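Local coordinates for DUF3209 family protein (Thermus thermophilus, PDB 2EHW), which is of unknown function but folds as a small, all-helical protein with one long, extended helix at its C-terminal end, at residues L6-I11 with K42-A47; A52-L57 with R90-R95; E59-L64 with G79-V84. All blocks are in the same frame, centred on the assembly; numbering follows the deposited sequence.

Overall arrangement
From the N terminus, interaction 1 joins helix 4-16 to helix 39-46 and closes a loop that contains helix 25-31; it is complete before the other two begin. Interaction 2 then opens on helix 50-70 and closes on helix 75-115. Interaction 3 lies nested within that loop, nearer the turn of the same antiparallel hairpin. None of the three cross. Interaction 1 thus holds N-terminal helices together, while interactions 2 and 3 zip the hairpin, Leu57 packing on Val84 between them. Leu44 and Ala47 rest on Leu53, joining interaction 1 to interaction 2, and a salt bridge from Arg43 to Glu59 ties interaction 1 to interaction 3.

Interaction 1 (L6-I11 with K42-A47); sequences LSALRI and KRLAEA
Ala8 and Ala45 sit where helix 4-16 and helix 39-46 come nearest, their CA atoms 4.5 Å apart, and the axes of the two short segments approach to 7.5 Å at 31°. The Ala8 methyl is directed at the other helix and meets the branched end of Leu44, CB to CD2 at 3.8 Å. On the backbone side, Ala8 O accepts a CA-H...O contact from Ala45, with O to CA 3.5 Å and 151° at the hydrogen, a weak polar touch. Leu9 follows with its side chain directed away, yet its backbone N lies near Leu44 CD2. One turn on from Ala8, Ile11 lays CG2 against Ala45, 3.6 Å from the carbonyl O and 4.0 Å from CB. Leu44 reaches Ala8 because its CG is turned away from its own backbone N (chi1 180°). Cutting Leu44 back to an alanine is likely to open a gap beside Ala8 and to leave Leu53 and Ala56 of helix 50-70, which Leu44 also touches, without that shared apolar partner. Leu31 and Arg28 of helix 25-31 touch Ala8 and Ile11 respectively. The arrangement is close packing of two roughly parallel helices through small residues, within the buried core of an all-helical fold.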
ATOM      1  N   LEU A   6      -7.776   3.774   1.943  1.00 28.55           N
ATOM      2  CA  LEU A   6      -8.077   2.499   1.313  1.00 33.58           C
ATOM      3  C   LEU A   6      -8.124   2.653  -0.206  1.00 28.62           C
ATOM      4  O   LEU A   6      -7.614   1.806  -0.930  1.00 33.68           O
ATOM      5  CB  LEU A   6      -9.407   1.946   1.839  1.00 27.75           C
ATOM      6  CG  LEU A   6      -9.437   1.567   3.325  1.00 27.74           C
ATOM      7  CD1 LEU A   6     -10.748   0.865   3.638  1.00 26.89           C
ATOM      8  CD2 LEU A   6      -8.263   0.646   3.660  1.00 32.45           C
ATOM      9  N   SER A   7      -8.725   3.738  -0.688  1.00 31.51           N
ATOM     10  CA  SER A   7      -8.802   3.988  -2.126  1.00 33.05           C
ATOM     11  C   SER A   7      -7.406   4.103  -2.737  1.00 33.98           C
ATOM     12  O   SER A   7      -7.048   3.343  -3.641  1.00 40.01           O
ATOM     13  CB  SER A   7      -9.574   5.283  -2.411  1.00 39.79           C
ATOM     14  OG  SER A   7     -10.953   5.141  -2.119  1.00 47.16           O
ATOM     15  N   ALA A   8      -6.627   5.057  -2.236  1.00 27.77           N
ATOM     16  CA  ALA A   8      -5.274   5.294  -2.727  1.00 22.27           C
ATOM     17  C   ALA A   8      -4.507   3.988  -2.783  1.00 24.69           C
ATOM     18  O   ALA A   8      -3.818   3.698  -3.756  1.00 31.18           O
ATOM     19  CB  ALA A   8      -4.548   6.294  -1.817  1.00 16.25           C
ATOM     20  N   LEU A   9      -4.638   3.197  -1.730  1.00 28.82           N
ATOM     21  CA  LEU A   9      -3.956   1.918  -1.652  1.00 29.54           C
ATOM     22  C   LEU A   9      -4.498   0.960  -2.702  1.00 27.88           C
ATOM     23  O   LEU A   9      -3.738   0.212  -3.314  1.00 25.68           O
ATOM     24  CB  LEU A   9      -4.131   1.318  -0.256  1.00 25.59           C
ATOM     25  CG  LEU A   9      -3.537  -0.060   0.013  1.00 19.98           C
ATOM     26  CD1 LEU A   9      -2.100  -0.123  -0.477  1.00 32.84           C
ATOM     27  CD2 LEU A   9      -3.605  -0.334   1.517  1.00 30.26           C
ATOM     28  N   ARG A  10      -5.808   0.985  -2.925  1.00 24.99           N
ATOM     29  CA  ARG A  10      -6.367   0.090  -3.921  1.00 23.07           C
ATOM     30  C   ARG A  10      -5.853   0.481  -5.307  1.00 28.95           C
ATOM     31  O   ARG A  10      -5.618  -0.368  -6.169  1.00 22.45           O
ATOM     32  CB  ARG A  10      -7.897   0.119  -3.907  1.00 30.63           C
ATOM     33  CG  ARG A  10      -8.462  -1.079  -4.650  1.00 39.10           C
ATOM     34  CD  ARG A  10      -9.966  -1.188  -4.654  1.00 33.58           C
ATOM     35  NE  ARG A  10     -10.367  -2.191  -5.645  1.00 43.23           N
ATOM     36  CZ  ARG A  10     -11.619  -2.542  -5.904  1.00 40.53           C
ATOM     37  NH1 ARG A  10     -11.877  -3.459  -6.822  1.00 49.46           N
ATOM     38  NH2 ARG A  10     -12.616  -1.975  -5.244  1.00 53.52           N
ATOM     39  N   ILE A  11      -5.669   1.777  -5.520  1.00 30.43           N
ATOM     40  CA  ILE A  11      -5.173   2.253  -6.802  1.00 28.58           C
ATOM     41  C   ILE A  11      -3.774   1.719  -7.087  1.00 27.62           C
ATOM     42  O   ILE A  11      -3.524   1.168  -8.156  1.00 30.20           O
ATOM     43  CB  ILE A  11      -5.164   3.796  -6.844  1.00 20.06           C
ATOM     44  CG1 ILE A  11      -6.607   4.297  -6.892  1.00 20.49           C
ATOM     45  CG2 ILE A  11      -4.386   4.293  -8.053  1.00 22.81           C
ATOM     46  CD1 ILE A  11      -6.745   5.805  -6.850  1.00 22.52           C
ATOM     47  N   LYS A  42      -1.297  11.128  -2.613  1.00 33.25           N
ATOM     48  CA  LYS A  42      -0.859  11.136  -4.003  1.00 31.12           C
ATOM     49  C   LYS A  42       0.337  10.215  -4.165  1.00 27.23           C
ATOM     50  O   LYS A  42       0.401   9.432  -5.108  1.00 25.41           O
ATOM     51  CB  LYS A  42      -0.471  12.546  -4.459  1.00 37.52           C
ATOM     52  CG  LYS A  42       0.084  12.557  -5.883  1.00 41.54           C
ATOM     53  CD  LYS A  42       0.360  13.956  -6.413  1.00 49.08           C
ATOM     54  CE  LYS A  42       0.803  13.883  -7.868  1.00 57.29           C
ATOM     55  NZ  LYS A  42       1.079  15.223  -8.450  1.00 65.08           N
ATOM     56  N   ARG A  43       1.293  10.323  -3.250  1.00 29.44           N
ATOM     57  CA  ARG A  43       2.478   9.471  -3.306  1.00 29.01           C
ATOM     58  C   ARG A  43       2.088   8.001  -3.170  1.00 33.08           C
ATOM     59  O   ARG A  43       2.706   7.134  -3.786  1.00 26.98           O
ATOM     60  CB  ARG A  43       3.458   9.826  -2.188  1.00 31.28           C
ATOM     61  CG  ARG A  43       4.291  11.075  -2.435  1.00 37.62           C
ATOM     62  CD  ARG A  43       5.405  11.183  -1.396  1.00 36.22           C
ATOM     63  NE  ARG A  43       4.916  11.610  -0.084  1.00 34.89           N
ATOM     64  CZ  ARG A  43       4.519  12.849   0.193  1.00 39.99           C
ATOM     65  NH1 ARG A  43       4.091  13.159   1.411  1.00 34.46           N
ATOM     66  NH2 ARG A  43       4.554  13.783  -0.754  1.00 43.58           N
ATOM     67  N   LEU A  44       1.072   7.731  -2.352  1.00 23.44           N
ATOM     68  CA  LEU A  44       0.595   6.366  -2.132  1.00 22.34           C
ATOM     69  C   LEU A  44      -0.035   5.777  -3.403  1.00 29.13           C
ATOM     70  O   LEU A  44       0.340   4.691  -3.844  1.00 26.06           O
ATOM     71  CB  LEU A  44      -0.431   6.350  -0.981  1.00 26.84           C
ATOM     72  CG  LEU A  44      -1.074   5.016  -0.570  1.00 29.29           C
ATOM     73  CD1 LEU A  44      -0.001   3.968  -0.335  1.00 26.71           C
ATOM     74  CD2 LEU A  44      -1.914   5.217   0.687  1.00 24.00           C
ATOM     75  N   ALA A  45      -0.980   6.505  -3.995  1.00 26.32           N
ATOM     76  CA  ALA A  45      -1.649   6.034  -5.203  1.00 27.53           C
ATOM     77  C   ALA A  45      -0.705   5.788  -6.379  1.00 26.24           C
ATOM     78  O   ALA A  45      -0.968   4.924  -7.211  1.00 30.82           O
ATOM     79  CB  ALA A  45      -2.748   7.020  -5.617  1.00 21.24           C
ATOM     80  N   GLU A  46       0.399   6.522  -6.444  1.00 26.76           N
ATOM     81  CA  GLU A  46       1.324   6.371  -7.561  1.00 24.47           C
ATOM     82  C   GLU A  46       2.612   5.610  -7.266  1.00 24.97           C
ATOM     83  O   GLU A  46       3.474   5.479  -8.131  1.00 27.78           O
ATOM     84  CB  GLU A  46       1.632   7.754  -8.143  1.00 36.72           C
ATOM     85  CG  GLU A  46       0.372   8.453  -8.669  1.00 34.87           C
ATOM     86  CD  GLU A  46       0.560   9.935  -8.922  1.00 42.00           C
ATOM     87  OE1 GLU A  46       1.462  10.536  -8.303  1.00 45.49           O
ATOM     88  OE2 GLU A  46      -0.209  10.509  -9.725  1.00 49.95           O
ATOM     89  N   ALA A  47       2.742   5.089  -6.054  1.00 25.51           N
ATOM     90  CA  ALA A  47       3.938   4.337  -5.712  1.00 27.87           C
ATOM     91  C   ALA A  47       4.071   3.205  -6.738  1.00 31.64           C
ATOM     92  O   ALA A  47       3.068   2.598  -7.133  1.00 31.32           O
ATOM     93  CB  ALA A  47       3.822   3.776  -4.300  1.00 17.09           C
TER

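Interaction 2 (A52-L57 with R90-R95); sequences ALEEAL and RLKALR
The antiparallel helical hairpin of helix 50-70 and helix 75-115 brings Glu54 and Leu91 together, the second within a region predicted to be coiled coil. The short axes approach to 10.6 Å and run at 163° to each other, and Glu54 and Leu91 are the residues whose CA atoms lie nearest across the pair. Leu91 fills the middle. Its first torsion, 172°, sets CG trans to N and extends the side chain toward helix 50-70, placing CD2 3.9 Å from CD2 of Leu57, the two side chains running past each other in opposite senses. Leu91 CD2 also lies 4.2 Å from Leu53 CG and 3.8 Å from Glu54 CG, so the aliphatic part of the glutamate completes the apolar patch. Beyond CG the Glu54 chain is extended and its carboxylate reaches the Lys92 and Arg95 side chains. OE1 takes a salt-bridging hydrogen bond from NH1 of Arg95 at 2.9 Å. The bond is bent, 135° at the hydrogen, and arrives from well above the carboxylate plane, while the guanidinium presents its edge with the oxygen tilted from its plane. The other oxygen, OE2, rests beside the carbons of Lys92, 3.2 Å from its CA; the ammonium group leads off elsewhere, so the opposite charges are near but do not meet. The arginine is extended from CG to NE, and its chain also touches Leu50 and Pro51 at the start of helix 50-70. Leu53, buried, packs on Ala12 and Ile13 of helix 4-16 and on Leu44 of helix 39-46, while Leu57 turns to Val84 and Glu88 of the long helix, so that the apolar seam continues into the helical core behind the salt bridge.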
ATOM      1  N   ALA A  52       8.269   1.882  -1.525  1.00 26.43           N
ATOM      2  CA  ALA A  52       7.654   3.201  -1.644  1.00 21.61           C
ATOM      3  C   ALA A  52       6.187   3.118  -1.260  1.00 20.36           C
ATOM      4  O   ALA A  52       5.608   4.072  -0.742  1.00 25.67           O
ATOM      5  CB  ALA A  52       7.788   3.730  -3.076  1.00 19.23           C
ATOM      6  N   LEU A  53       5.572   1.973  -1.525  1.00 24.42           N
ATOM      7  CA  LEU A  53       4.166   1.816  -1.189  1.00 23.95           C
ATOM      8  C   LEU A  53       4.007   1.823   0.334  1.00 22.05           C
ATOM      9  O   LEU A  53       3.199   2.565   0.873  1.00 25.71           O
ATOM     10  CB  LEU A  53       3.629   0.521  -1.792  1.00 27.94           C
ATOM     11  CG  LEU A  53       2.120   0.463  -2.018  1.00 28.45           C
ATOM     12  CD1 LEU A  53       1.617   1.787  -2.583  1.00 31.09           C
ATOM     13  CD2 LEU A  53       1.810  -0.681  -2.965  1.00 29.46           C
ATOM     14  N   GLU A  54       4.798   1.006   1.020  1.00 25.38           N
ATOM     15  CA  GLU A  54       4.744   0.946   2.472  1.00 22.48           C
ATOM     16  C   GLU A  54       5.082   2.306   3.083  1.00 21.25           C
ATOM     17  O   GLU A  54       4.422   2.748   4.015  1.00 25.19           O
ATOM     18  CB  GLU A  54       5.720  -0.108   3.010  1.00 22.47           C
ATOM     19  CG  GLU A  54       5.643  -1.433   2.292  1.00 31.84           C
ATOM     20  CD  GLU A  54       6.206  -2.583   3.105  1.00 44.81           C
ATOM     21  OE1 GLU A  54       7.364  -2.502   3.571  1.00 46.92           O
ATOM     22  OE2 GLU A  54       5.479  -3.585   3.274  1.00 54.10           O
ATOM     23  N   GLU A  55       6.104   2.973   2.555  1.00 19.96           N
ATOM     24  CA  GLU A  55       6.482   4.272   3.091  1.00 25.43           C
ATOM     25  C   GLU A  55       5.320   5.258   3.003  1.00 22.94           C
ATOM     26  O   GLU A  55       4.961   5.881   3.999  1.00 23.23           O
ATOM     27  CB  GLU A  55       7.712   4.836   2.361  1.00 27.54           C
ATOM     28  CG  GLU A  55       8.384   6.009   3.095  1.00 34.79           C
ATOM     29  CD  GLU A  55       9.643   6.512   2.394  1.00 44.11           C
ATOM     30  OE1 GLU A  55       9.538   7.047   1.268  1.00 45.85           O
ATOM     31  OE2 GLU A  55      10.747   6.370   2.964  1.00 55.53           O
ATOM     32  N   ALA A  56       4.720   5.396   1.826  1.00 23.27           N
ATOM     33  CA  ALA A  56       3.596   6.313   1.681  1.00 22.34           C
ATOM     34  C   ALA A  56       2.443   5.929   2.609  1.00 27.07           C
ATOM     35  O   ALA A  56       1.733   6.799   3.128  1.00 22.97           O
ATOM     36  CB  ALA A  56       3.112   6.341   0.239  1.00 21.91           C
ATOM     37  N   LEU A  57       2.257   4.629   2.823  1.00 24.10           N
ATOM     38  CA  LEU A  57       1.174   4.169   3.690  1.00 22.41           C
ATOM     39  C   LEU A  57       1.431   4.582   5.137  1.00 24.33           C
ATOM     40  O   LEU A  57       0.507   4.990   5.841  1.00 23.89           O
ATOM     41  CB  LEU A  57       1.014   2.649   3.594  1.00 17.61           C
ATOM     42  CG  LEU A  57      -0.167   2.039   4.370  1.00 23.07           C
ATOM     43  CD1 LEU A  57      -1.451   2.815   4.081  1.00 19.41           C
ATOM     44  CD2 LEU A  57      -0.335   0.580   3.974  1.00 12.18           C
ATOM     45  N   ARG A  90      -0.925  -6.912   5.641  1.00 21.40           N
ATOM     46  CA  ARG A  90      -0.970  -7.756   4.460  1.00 17.07           C
ATOM     47  C   ARG A  90       0.004  -7.282   3.402  1.00 23.01           C
ATOM     48  O   ARG A  90       0.565  -8.089   2.663  1.00 30.21           O
ATOM     49  CB  ARG A  90      -2.387  -7.816   3.909  1.00 18.15           C
ATOM     50  CG  ARG A  90      -3.326  -8.569   4.836  1.00 21.66           C
ATOM     51  CD  ARG A  90      -4.632  -8.872   4.167  1.00 21.68           C
ATOM     52  NE  ARG A  90      -4.443  -9.813   3.072  1.00 22.55           N
ATOM     53  CZ  ARG A  90      -5.435 -10.385   2.401  1.00 37.19           C
ATOM     54  NH1 ARG A  90      -6.700 -10.113   2.713  1.00 34.06           N
ATOM     55  NH2 ARG A  90      -5.164 -11.230   1.416  1.00 39.67           N
ATOM     56  N   LEU A  91       0.216  -5.973   3.335  1.00 26.31           N
ATOM     57  CA  LEU A  91       1.149  -5.418   2.365  1.00 30.83           C
ATOM     58  C   LEU A  91       2.565  -5.877   2.719  1.00 24.22           C
ATOM     59  O   LEU A  91       3.342  -6.252   1.837  1.00 28.24           O
ATOM     60  CB  LEU A  91       1.074  -3.887   2.358  1.00 29.32           C
ATOM     61  CG  LEU A  91       2.129  -3.139   1.534  1.00 34.77           C
ATOM     62  CD1 LEU A  91       2.104  -3.606   0.083  1.00 27.75           C
ATOM     63  CD2 LEU A  91       1.870  -1.634   1.624  1.00 26.07           C
ATOM     64  N   LYS A  92       2.896  -5.855   4.007  1.00 21.92           N
ATOM     65  CA  LYS A  92       4.218  -6.287   4.440  1.00 21.41           C
ATOM     66  C   LYS A  92       4.398  -7.769   4.113  1.00 21.74           C
ATOM     67  O   LYS A  92       5.486  -8.207   3.744  1.00 22.63           O
ATOM     68  CB  LYS A  92       4.410  -6.061   5.943  1.00 29.13           C
ATOM     69  CG  LYS A  92       4.526  -4.596   6.371  1.00 47.59           C
ATOM     70  CD  LYS A  92       4.845  -4.487   7.868  1.00 50.58           C
ATOM     71  CE  LYS A  92       6.157  -5.213   8.198  1.00 64.81           C
ATOM     72  NZ  LYS A  92       6.320  -5.524   9.655  1.00 59.36           N
ATOM     73  N   ALA A  93       3.318  -8.528   4.250  1.00 26.62           N
ATOM     74  CA  ALA A  93       3.329  -9.952   3.954  1.00 26.17           C
ATOM     75  C   ALA A  93       3.621 -10.157   2.464  1.00 28.95           C
ATOM     76  O   ALA A  93       4.401 -11.033   2.088  1.00 25.75           O
ATOM     77  CB  ALA A  93       1.983 -10.574   4.312  1.00 24.71           C
ATOM     78  N   LEU A  94       2.995  -9.346   1.620  1.00 22.77           N
ATOM     79  CA  LEU A  94       3.212  -9.464   0.185  1.00 28.57           C
ATOM     80  C   LEU A  94       4.687  -9.180  -0.134  1.00 27.42           C
ATOM     81  O   LEU A  94       5.314  -9.872  -0.948  1.00 26.48           O
ATOM     82  CB  LEU A  94       2.311  -8.482  -0.568  1.00 23.67           C
ATOM     83  CG  LEU A  94       2.204  -8.643  -2.091  1.00 32.10           C
ATOM     84  CD1 LEU A  94       1.454  -9.939  -2.443  1.00 22.39           C
ATOM     85  CD2 LEU A  94       1.449  -7.437  -2.670  1.00 28.35           C
ATOM     86  N   ARG A  95       5.246  -8.171   0.523  1.00 22.47           N
ATOM     87  CA  ARG A  95       6.639  -7.812   0.294  1.00 26.19           C
ATOM     88  C   ARG A  95       7.595  -8.910   0.744  1.00 19.70           C
ATOM     89  O   ARG A  95       8.575  -9.202   0.055  1.00 19.34           O
ATOM     90  CB  ARG A  95       6.991  -6.509   1.009  1.00 24.50           C
ATOM     91  CG  ARG A  95       8.486  -6.231   1.014  1.00 32.10           C
ATOM     92  CD  ARG A  95       8.788  -4.858   1.535  1.00 32.08           C
ATOM     93  NE  ARG A  95      10.222  -4.599   1.616  1.00 40.66           N
ATOM     94  CZ  ARG A  95      10.745  -3.416   1.936  1.00 39.72           C
ATOM     95  NH1 ARG A  95       9.945  -2.388   2.202  1.00 39.43           N
ATOM     96  NH2 ARG A  95      12.063  -3.260   1.990  1.00 39.65           N
TER

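Interaction 3 (E59-L64 with G79-V84); sequences EALLHL and GLLLAV
Leu61 and Leu64 meet Leu80, Leu81 and Val84 through branched aliphatic ends alone; no flat group of the two segments takes part, and the contact has no ring faces or edges to fill. Leu64 is instead the piece enclosed. A chi1 of -166° points its isobutyl end away from the backbone N and drives it between the three residues of helix 75-115. Its CD1 touches CD2 of Leu80 at 3.6 Å, the two side chains lying at about a right angle. Its CG meets CD2 of Leu81 at 3.7 Å, the chains passing each other in opposite directions. Its CD2 reaches CG of Leu80 at 3.6 Å and CG2 of Val84 at 3.7 Å, crossing the valine at a slant. Leu81 adopts a first torsion of -93°, off the usual staggered position, and its end comes nearer to Leu64 than its CB direction would suggest. Leu61 starts beside the interface and leads inward, so that CD2 comes 4.0 Å from CD2 of Leu81 and only 3.3 Å from CG1 of Val84. The last pair is tighter than usual carbon contact, and the shortness may be doubtful in detail. Val84 thus offers one methyl to each leucine of helix 50-70, CG1 to Leu61 and CG2 to Leu64. Glu5 of helix 4-16 touches Leu64, Leu80 and Val84, and Trp77 lies against Leu64. Across these two antiparallel segments, at 163° between short axes 10.3 Å apart, the contact is one of apolar packing, mostly buried and with no charge or polar pairing. Such a contact draws its strength from the exclusion of water and from how closely the branched side chains fit.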
ATOM      1  N   GLU A  59       2.995   7.134   6.104  1.00 25.64           N
ATOM      2  CA  GLU A  59       2.715   8.565   6.162  1.00 27.03           C
ATOM      3  C   GLU A  59       1.221   8.769   6.378  1.00 25.17           C
ATOM      4  O   GLU A  59       0.804   9.550   7.232  1.00 27.74           O
ATOM      5  CB  GLU A  59       3.122   9.257   4.856  1.00 36.65           C
ATOM      6  CG  GLU A  59       4.588   9.656   4.748  1.00 36.20           C
ATOM      7  CD  GLU A  59       4.818  10.757   3.711  1.00 50.15           C
ATOM      8  OE1 GLU A  59       4.883  10.455   2.497  1.00 42.65           O
ATOM      9  OE2 GLU A  59       4.914  11.935   4.118  1.00 48.74           O
ATOM     10  N   ALA A  60       0.414   8.052   5.602  1.00 28.38           N
ATOM     11  CA  ALA A  60      -1.034   8.171   5.704  1.00 24.20           C
ATOM     12  C   ALA A  60      -1.545   7.743   7.075  1.00 25.35           C
ATOM     13  O   ALA A  60      -2.523   8.304   7.577  1.00 30.06           O
ATOM     14  CB  ALA A  60      -1.704   7.351   4.610  1.00 24.31           C
ATOM     15  N   LEU A  61      -0.889   6.762   7.689  1.00 20.89           N
ATOM     16  CA  LEU A  61      -1.317   6.304   9.005  1.00 22.97           C
ATOM     17  C   LEU A  61      -1.055   7.388  10.052  1.00 22.10           C
ATOM     18  O   LEU A  61      -1.795   7.511  11.022  1.00 25.02           O
ATOM     19  CB  LEU A  61      -0.615   4.987   9.384  1.00 17.22           C
ATOM     20  CG  LEU A  61      -1.216   3.712   8.757  1.00 25.08           C
ATOM     21  CD1 LEU A  61      -0.322   2.499   9.010  1.00 15.72           C
ATOM     22  CD2 LEU A  61      -2.617   3.476   9.333  1.00 24.76           C
ATOM     23  N   LEU A  62      -0.016   8.190   9.851  1.00 25.96           N
ATOM     24  CA  LEU A  62       0.268   9.257  10.796  1.00 28.80           C
ATOM     25  C   LEU A  62      -0.898  10.236  10.763  1.00 30.39           C
ATOM     26  O   LEU A  62      -1.452  10.593  11.802  1.00 31.81           O
ATOM     27  CB  LEU A  62       1.567   9.987  10.435  1.00 29.86           C
ATOM     28  CG  LEU A  62       1.961  11.143  11.372  1.00 38.24           C
ATOM     29  CD1 LEU A  62       2.013  10.656  12.810  1.00 35.37           C
ATOM     30  CD2 LEU A  62       3.314  11.692  10.978  1.00 34.26           C
ATOM     31  N   HIS A  63      -1.284  10.654   9.563  1.00 30.50           N
ATOM     32  CA  HIS A  63      -2.387  11.601   9.417  1.00 29.48           C
ATOM     33  C   HIS A  63      -3.659  11.055  10.051  1.00 21.25           C
ATOM     34  O   HIS A  63      -4.336  11.738  10.812  1.00 30.24           O
ATOM     35  CB  HIS A  63      -2.628  11.903   7.935  1.00 35.95           C
ATOM     36  CG  HIS A  63      -3.676  12.946   7.695  1.00 46.67           C
ATOM     37  ND1 HIS A  63      -5.027  12.686   7.797  1.00 40.87           N
ATOM     38  CD2 HIS A  63      -3.568  14.260   7.381  1.00 44.74           C
ATOM     39  CE1 HIS A  63      -5.706  13.792   7.553  1.00 48.32           C
ATOM     40  NE2 HIS A  63      -4.845  14.763   7.299  1.00 49.21           N
ATOM     41  N   LEU A  64      -3.970   9.804   9.743  1.00 31.73           N
ATOM     42  CA  LEU A  64      -5.152   9.156  10.275  1.00 25.31           C
ATOM     43  C   LEU A  64      -5.064   9.073  11.797  1.00 27.26           C
ATOM     44  O   LEU A  64      -6.051   9.280  12.504  1.00 29.16           O
ATOM     45  CB  LEU A  64      -5.276   7.765   9.672  1.00 27.27           C
ATOM     46  CG  LEU A  64      -6.588   7.009   9.820  1.00 27.23           C
ATOM     47  CD1 LEU A  64      -7.754   7.865   9.349  1.00 29.91           C
ATOM     48  CD2 LEU A  64      -6.488   5.727   8.990  1.00 32.69           C
ATOM     49  N   GLY A  79     -11.852   3.056  13.594  1.00 25.65           N
ATOM     50  CA  GLY A  79     -12.181   1.876  12.824  1.00 29.77           C
ATOM     51  C   GLY A  79     -11.373   1.900  11.537  1.00 27.05           C
ATOM     52  O   GLY A  79     -10.956   0.859  11.031  1.00 24.42           O
ATOM     53  N   LEU A  80     -11.140   3.095  11.002  1.00 26.30           N
ATOM     54  CA  LEU A  80     -10.366   3.220   9.769  1.00 30.09           C
ATOM     55  C   LEU A  80      -8.908   2.867  10.081  1.00 26.15           C
ATOM     56  O   LEU A  80      -8.249   2.172   9.313  1.00 29.99           O
ATOM     57  CB  LEU A  80     -10.498   4.645   9.202  1.00 31.59           C
ATOM     58  CG  LEU A  80      -9.857   5.010   7.850  1.00 27.45           C
ATOM     59  CD1 LEU A  80     -10.140   3.937   6.808  1.00 28.89           C
ATOM     60  CD2 LEU A  80     -10.404   6.356   7.386  1.00 21.81           C
ATOM     61  N   LEU A  81      -8.421   3.319  11.230  1.00 24.93           N
ATOM     62  CA  LEU A  81      -7.048   3.030  11.637  1.00 27.36           C
ATOM     63  C   LEU A  81      -6.787   1.525  11.693  1.00 19.59           C
ATOM     64  O   LEU A  81      -5.825   1.029  11.123  1.00 25.84           O
ATOM     65  CB  LEU A  81      -6.755   3.656  13.004  1.00 23.02           C
ATOM     66  CG  LEU A  81      -6.144   5.059  12.958  1.00 27.64           C
ATOM     67  CD1 LEU A  81      -6.046   5.654  14.362  1.00 28.72           C
ATOM     68  CD2 LEU A  81      -4.753   4.965  12.326  1.00 25.91           C
ATOM     69  N   LEU A  82      -7.666   0.808  12.379  1.00 24.91           N
ATOM     70  CA  LEU A  82      -7.562  -0.635  12.531  1.00 26.10           C
ATOM     71  C   LEU A  82      -7.593  -1.320  11.157  1.00 28.60           C
ATOM     72  O   LEU A  82      -6.874  -2.286  10.912  1.00 24.31           O
ATOM     73  CB  LEU A  82      -8.725  -1.117  13.397  1.00 32.54           C
ATOM     74  CG  LEU A  82      -8.685  -2.490  14.056  1.00 39.70           C
ATOM     75  CD1 LEU A  82      -7.457  -2.586  14.943  1.00 24.39           C
ATOM     76  CD2 LEU A  82      -9.963  -2.690  14.888  1.00 44.77           C
ATOM     77  N   ALA A  83      -8.423  -0.802  10.260  1.00 26.33           N
ATOM     78  CA  ALA A  83      -8.544  -1.356   8.921  1.00 23.65           C
ATOM     79  C   ALA A  83      -7.306  -1.076   8.061  1.00 26.70           C
ATOM     80  O   ALA A  83      -6.843  -1.947   7.322  1.00 26.71           O
ATOM     81  CB  ALA A  83      -9.784  -0.791   8.239  1.00 21.76           C
ATOM     82  N   VAL A  84      -6.777   0.137   8.134  1.00 26.80           N
ATOM     83  CA  VAL A  84      -5.601   0.458   7.337  1.00 25.31           C
ATOM     84  C   VAL A  84      -4.401  -0.344   7.836  1.00 26.64           C
ATOM     85  O   VAL A  84      -3.593  -0.831   7.044  1.00 28.16           O
ATOM     86  CB  VAL A  84      -5.293   1.968   7.376  1.00 24.00           C
ATOM     87  CG1 VAL A  84      -4.026   2.277   6.562  1.00 22.28           C
ATOM     88  CG2 VAL A  84      -6.480   2.746   6.805  1.00 17.93           C
TER